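Local coordinates for protein putative leucoanthocyanidin reductase 1 (Vitis vinifera, PDB 3I6I) that catalyses the NADPH-dependent reduction of leucoanthocyanidins in flavonoid biosynthesis, using a Rossmann-fold domain of the short-chain dehydrogenase/reductase type to hold the cofactor, at residues A[220-225]-A[283-288]; A[197-202]-A[303-308]. All coordinates share one frame; numbering follows the deposited sequence.

Contact 1: A[220-225]-A[283-288]; sequences HFRPSC and VNFSID
R222 reaches F285 with CG turned away from its own carbonyl carbon (chi1 -60°) and a chain extended from CG to NE, while the F285 ring, with CG set between its backbone N and carbonyl carbon (chi1 59°), presents one face to NH2 of R222. Two nitrogens of the guanidinium group converge end-on upon one carbonyl: NH2 of R222 makes a hydrogen bond of 2.8 Å to O of F285, and NH1 of R222 a longer, more bent one of 3.1 Å to the same oxygen, which stays close to the guanidinium plane. NH2 also sits over the middle of the F285 ring. The group makes a cation-pi contact, 4.5 Å from R222 CZ to the F285 ring centroid; its plane is far from parallel to the ring, so one amino nitrogen rather than the whole flat group rests there. On one face of the guanidinium lies CG2 of I287; this methyl also makes a CH-pi contact with the H220 ring, reaching CD2 of H220 at 3.5 Å. The edge of F285 points toward the H220 face in an offset edge-to-face pair, the planes 64° apart. H220 is buried, and its NE2 is hydrogen-bonded to D292, which helps fix the ring's rotation. The contact thus ties the irregular segment 283-288, between helix 266-277 and strand 292-294, to the end of strand 217-220, with Y194 of strand 193-196 touching both R222 and V283.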
loop_
_atom_site.group_PDB
_atom_site.type_symbol
_atom_site.label_atom_id
_atom_site.label_comp_id
_atom_site.label_asym_id
_atom_site.label_seq_id
_atom_site.Cartn_x
_atom_site.Cartn_y
_atom_site.Cartn_z
ATOM N N HIS A 220 -4.497 -10.667 0.731
ATOM C CA HIS A 220 -3.723 -10.444 1.968
ATOM C C HIS A 220 -2.288 -10.893 1.741
ATOM O O HIS A 220 -2.050 -11.967 1.182
ATOM C CB HIS A 220 -4.354 -11.167 3.146
ATOM C CG HIS A 220 -5.800 -10.805 3.357
ATOM N ND1 HIS A 220 -6.176 -9.672 4.056
ATOM C CD2 HIS A 220 -6.939 -11.369 2.897
ATOM C CE1 HIS A 220 -7.501 -9.582 4.043
ATOM N NE2 HIS A 220 -7.994 -10.613 3.375
ATOM N N PHE A 221 -1.315 -10.072 2.166
ATOM C CA PHE A 221 0.074 -10.448 2.019
ATOM C C PHE A 221 0.595 -10.999 3.344
ATOM O O PHE A 221 0.912 -10.222 4.249
ATOM C CB PHE A 221 0.968 -9.287 1.566
ATOM C CG PHE A 221 0.805 -8.856 0.117
ATOM C CD1 PHE A 221 -0.448 -8.611 -0.437
ATOM C CD2 PHE A 221 1.942 -8.571 -0.650
ATOM C CE1 PHE A 221 -0.562 -8.205 -1.764
ATOM C CE2 PHE A 221 1.832 -8.109 -1.988
ATOM C CZ PHE A 221 0.559 -7.933 -2.527
ATOM N N ARG A 222 0.744 -12.311 3.440
ATOM C CA ARG A 222 1.222 -12.931 4.670
ATOM C C ARG A 222 2.423 -13.834 4.450
ATOM O O ARG A 222 2.358 -15.050 4.755
ATOM C CB ARG A 222 0.113 -13.705 5.341
ATOM C CG ARG A 222 -1.081 -12.885 5.722
ATOM C CD ARG A 222 -1.975 -13.642 6.661
ATOM N NE ARG A 222 -2.944 -12.776 7.330
ATOM C CZ ARG A 222 -3.865 -13.197 8.205
ATOM N NH1 ARG A 222 -4.032 -14.490 8.453
ATOM N NH2 ARG A 222 -4.674 -12.334 8.810
ATOM N N PRO A 223 3.541 -13.249 3.951
ATOM C CA PRO A 223 4.743 -14.050 3.808
ATOM C C PRO A 223 5.261 -14.541 5.176
ATOM O O PRO A 223 5.662 -13.737 6.052
ATOM C CB PRO A 223 5.729 -13.082 3.120
ATOM C CG PRO A 223 5.300 -11.726 3.616
ATOM C CD PRO A 223 3.789 -11.857 3.549
ATOM N N SER A 224 5.233 -15.851 5.375
ATOM C CA SER A 224 5.533 -16.426 6.677
ATOM C C SER A 224 6.950 -16.067 7.196
ATOM O O SER A 224 7.153 -15.937 8.390
ATOM C CB SER A 224 5.316 -17.957 6.678
ATOM O OG SER A 224 6.235 -18.593 5.788
ATOM N N CYS A 225 7.921 -15.901 6.305
ATOM C CA CYS A 225 9.292 -15.646 6.754
ATOM C C CYS A 225 9.505 -14.186 7.157
ATOM O O CYS A 225 10.561 -13.825 7.729
ATOM C CB CYS A 225 10.279 -15.998 5.686
ATOM S SG CYS A 225 10.340 -17.784 5.313
ATOM N N VAL A 283 -2.699 -9.649 12.101
ATOM C CA VAL A 283 -2.605 -11.103 12.308
ATOM C C VAL A 283 -3.802 -11.756 13.006
ATOM O O VAL A 283 -3.820 -12.969 13.151
ATOM C CB VAL A 283 -1.345 -11.455 13.100
ATOM C CG1 VAL A 283 -0.082 -11.034 12.314
ATOM C CG2 VAL A 283 -1.392 -10.786 14.493
ATOM N N ASN A 284 -4.789 -10.983 13.447
ATOM C CA ASN A 284 -5.819 -11.481 14.319
ATOM C C ASN A 284 -7.089 -12.018 13.662
ATOM O O ASN A 284 -8.110 -12.142 14.323
ATOM C CB ASN A 284 -6.165 -10.436 15.381
ATOM C CG ASN A 284 -6.856 -9.256 14.817
ATOM O OD1 ASN A 284 -7.113 -9.191 13.610
ATOM N ND2 ASN A 284 -7.172 -8.294 15.674
ATOM N N PHE A 285 -7.031 -12.302 12.369
ATOM C CA PHE A 285 -8.155 -12.858 11.643
ATOM C C PHE A 285 -7.695 -13.941 10.686
ATOM O O PHE A 285 -6.563 -13.936 10.209
ATOM C CB PHE A 285 -8.924 -11.783 10.829
ATOM C CG PHE A 285 -8.088 -11.043 9.786
ATOM C CD1 PHE A 285 -7.252 -9.968 10.152
ATOM C CD2 PHE A 285 -8.128 -11.396 8.451
ATOM C CE1 PHE A 285 -6.496 -9.303 9.189
ATOM C CE2 PHE A 285 -7.386 -10.720 7.487
ATOM C CZ PHE A 285 -6.577 -9.660 7.859
ATOM N N SER A 286 -8.616 -14.850 10.412
ATOM C CA SER A 286 -8.438 -15.894 9.444
ATOM C C SER A 286 -8.702 -15.407 8.026
ATOM O O SER A 286 -9.589 -14.578 7.792
ATOM C CB SER A 286 -9.381 -17.057 9.744
ATOM O OG SER A 286 -9.220 -18.043 8.740
ATOM N N ILE A 287 -7.953 -15.974 7.086
ATOM C CA ILE A 287 -8.149 -15.679 5.650
ATOM C C ILE A 287 -8.710 -16.922 4.875
ATOM O O ILE A 287 -8.713 -16.950 3.652
ATOM C CB ILE A 287 -6.890 -15.082 5.018
ATOM C CG1 ILE A 287 -5.652 -15.916 5.233
ATOM C CG2 ILE A 287 -6.568 -13.629 5.550
ATOM C CD1 ILE A 287 -4.482 -15.286 4.594
ATOM N N ASP A 288 -9.283 -17.863 5.614
ATOM C CA ASP A 288 -9.823 -19.097 5.063
ATOM C C ASP A 288 -11.181 -18.924 4.376
ATOM O O ASP A 288 -11.667 -19.866 3.729
ATOM C CB ASP A 288 -9.971 -20.129 6.165
#

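Contact 2: A[197-202]-A[303-308]; sequences AGTDIG and SFRTVE
OD2 of D200 is gripped by the backbone N of R305 at 2.7 Å and by a water at the same distance, in the first turn of helix 198-208, a helix of the NmrA-like, Rossmann-type reductase. The R305 N-H meets the syn lone pair of the carboxylate. That water also accepts from A197 N and donates to R305 O, so it bridges the N-cap residue of the helix to the extended loop residues before helix 307-315. A second water links OD1 of D200 to the carbonyl O of S303, and both carboxylate oxygens are therefore tied to segment 303-308. Buried in this position, the carboxylate is probably stabilised as an anion by these donors and by the helix N-terminus. The F304 ring runs at a slant to the D200 carboxylate, CD1 of F304 3.7 Å from OD2 of D200 and the two planes 55° apart; F204 stacks on the same ring. R305 then passes over the start of the helix. Its chain bends at chi3 (73°), laying CD of R305 against A197 CB at 3.9 Å, and the R305 side chain crosses that of T199 at about a right angle, the edge of the guanidinium facing the hydroxyl. There NH1 of R305 donates to OG1 of T199 at 3.1 Å, a nearly straight bond of 163° with the hydroxyl oxygen close to the guanidinium plane.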
loop_
_atom_site.group_PDB
_atom_site.type_symbol
_atom_site.label_atom_id
_atom_site.label_comp_id
_atom_site.label_asym_id
_atom_site.label_seq_id
_atom_site.Cartn_x
_atom_site.Cartn_y
_atom_site.Cartn_z
ATOM N N ALA A 197 8.773 -6.116 1.115
ATOM C CA ALA A 197 9.529 -5.211 0.273
ATOM C C ALA A 197 8.645 -4.429 -0.692
ATOM O O ALA A 197 7.749 -4.973 -1.303
ATOM C CB ALA A 197 10.616 -5.963 -0.539
ATOM N N GLY A 198 8.938 -3.141 -0.847
ATOM C CA GLY A 198 8.327 -2.347 -1.909
ATOM C C GLY A 198 8.230 -3.038 -3.268
ATOM O O GLY A 198 7.178 -3.015 -3.930
ATOM N N THR A 199 9.328 -3.619 -3.720
ATOM C CA THR A 199 9.367 -4.274 -5.021
ATOM C C THR A 199 8.402 -5.455 -5.070
ATOM O O THR A 199 7.849 -5.740 -6.137
ATOM C CB THR A 199 10.807 -4.715 -5.441
ATOM O OG1 THR A 199 11.360 -5.608 -4.465
ATOM C CG2 THR A 199 11.749 -3.510 -5.592
ATOM N N ASP A 200 8.223 -6.148 -3.944
ATOM C CA ASP A 200 7.248 -7.252 -3.847
ATOM C C ASP A 200 5.803 -6.730 -3.790
ATOM O O ASP A 200 4.909 -7.337 -4.326
ATOM C CB ASP A 200 7.524 -8.156 -2.633
ATOM C CG ASP A 200 8.683 -9.111 -2.866
ATOM O OD1 ASP A 200 8.999 -9.411 -4.040
ATOM O OD2 ASP A 200 9.285 -9.569 -1.863
ATOM N N ILE A 201 5.568 -5.608 -3.136
ATOM C CA ILE A 201 4.225 -5.023 -3.194
ATOM C C ILE A 201 3.870 -4.732 -4.662
ATOM O O ILE A 201 2.764 -5.055 -5.118
ATOM C CB ILE A 201 4.140 -3.737 -2.400
ATOM C CG1 ILE A 201 4.368 -4.006 -0.916
ATOM C CG2 ILE A 201 2.711 -3.052 -2.646
ATOM C CD1 ILE A 201 4.514 -2.731 -0.087
ATOM N N GLY A 202 4.798 -4.157 -5.432
ATOM C CA GLY A 202 4.528 -3.909 -6.846
ATOM C C GLY A 202 4.344 -5.187 -7.656
ATOM O O GLY A 202 3.379 -5.354 -8.399
ATOM N N SER A 303 9.335 -16.741 -4.099
ATOM C CA SER A 303 9.753 -16.226 -2.796
ATOM C C SER A 303 9.707 -14.706 -2.674
ATOM O O SER A 303 10.072 -13.994 -3.594
ATOM C CB SER A 303 11.201 -16.670 -2.497
ATOM O OG SER A 303 11.272 -18.065 -2.303
ATOM N N PHE A 304 9.279 -14.254 -1.503
ATOM C CA PHE A 304 9.320 -12.854 -1.117
ATOM C C PHE A 304 10.724 -12.536 -0.668
ATOM O O PHE A 304 11.365 -13.353 -0.013
ATOM C CB PHE A 304 8.382 -12.602 0.067
ATOM C CG PHE A 304 6.975 -12.290 -0.342
ATOM C CD1 PHE A 304 6.412 -11.081 -0.021
ATOM C CD2 PHE A 304 6.247 -13.194 -1.117
ATOM C CE1 PHE A 304 5.115 -10.761 -0.421
ATOM C CE2 PHE A 304 4.958 -12.895 -1.540
ATOM C CZ PHE A 304 4.388 -11.686 -1.194
ATOM N N ARG A 305 11.194 -11.329 -0.985
ATOM C CA ARG A 305 12.426 -10.809 -0.379
ATOM C C ARG A 305 12.284 -10.793 1.155
ATOM O O ARG A 305 11.265 -10.365 1.698
ATOM C CB ARG A 305 12.653 -9.371 -0.886
ATOM C CG ARG A 305 12.930 -9.313 -2.378
ATOM C CD ARG A 305 13.138 -7.898 -2.845
ATOM N NE ARG A 305 14.434 -7.393 -2.398
ATOM C CZ ARG A 305 14.803 -6.116 -2.442
ATOM N NH1 ARG A 305 13.989 -5.167 -2.921
ATOM N NH2 ARG A 305 16.000 -5.786 -1.992
ATOM N N THR A 306 13.307 -11.263 1.855
ATOM C CA THR A 306 13.290 -11.248 3.287
ATOM C C THR A 306 13.669 -9.852 3.816
ATOM O O THR A 306 14.337 -9.034 3.135
ATOM C CB THR A 306 14.285 -12.278 3.840
ATOM O OG1 THR A 306 15.624 -11.809 3.631
ATOM C CG2 THR A 306 14.112 -13.625 3.136
ATOM N N VAL A 307 13.339 -9.645 5.074
ATOM C CA VAL A 307 13.665 -8.396 5.787
ATOM C C VAL A 307 15.166 -8.217 5.910
ATOM O O VAL A 307 15.707 -7.114 5.722
ATOM C CB VAL A 307 13.008 -8.351 7.168
ATOM C CG1 VAL A 307 13.439 -7.073 7.929
ATOM C CG2 VAL A 307 11.476 -8.451 7.076
ATOM N N GLU A 308 15.863 -9.313 6.206
ATOM C CA GLU A 308 17.325 -9.316 6.197
ATOM C C GLU A 308 17.881 -8.742 4.906
ATOM O O GLU A 308 18.739 -7.871 4.973
ATOM C CB GLU A 308 17.894 -10.704 6.447
ATOM C CG GLU A 308 18.121 -11.016 7.909
HETATM O O HOH W 1 9.135 -8.852 0.750
HETATM O O HOH W 2 9.990 -11.578 -4.944
#

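Overall arrangement
Contacts 1 and 2 lie about 15 Å apart, centre to centre, and meet through F221 and P223, which take no part in contact 1 itself, and through F304 and D200 of contact 2. CB of P223 packs on CG of F304 at 3.8 Å, and CE2 of F221 is 3.9 Å from O of D200. In sequence, both segments of contact 1 fall between those of contact 2. Neither contact is at the cofactor: the side chain of H220 is about 12 Å from the bound NADPH and that of A197 about 11 Å. A direct link to the cofactor site runs through N160, a cofactor-binding residue whose ND2 is hydrogen-bonded to O of F221; the R222 side chain is about 5 Å from that of N160.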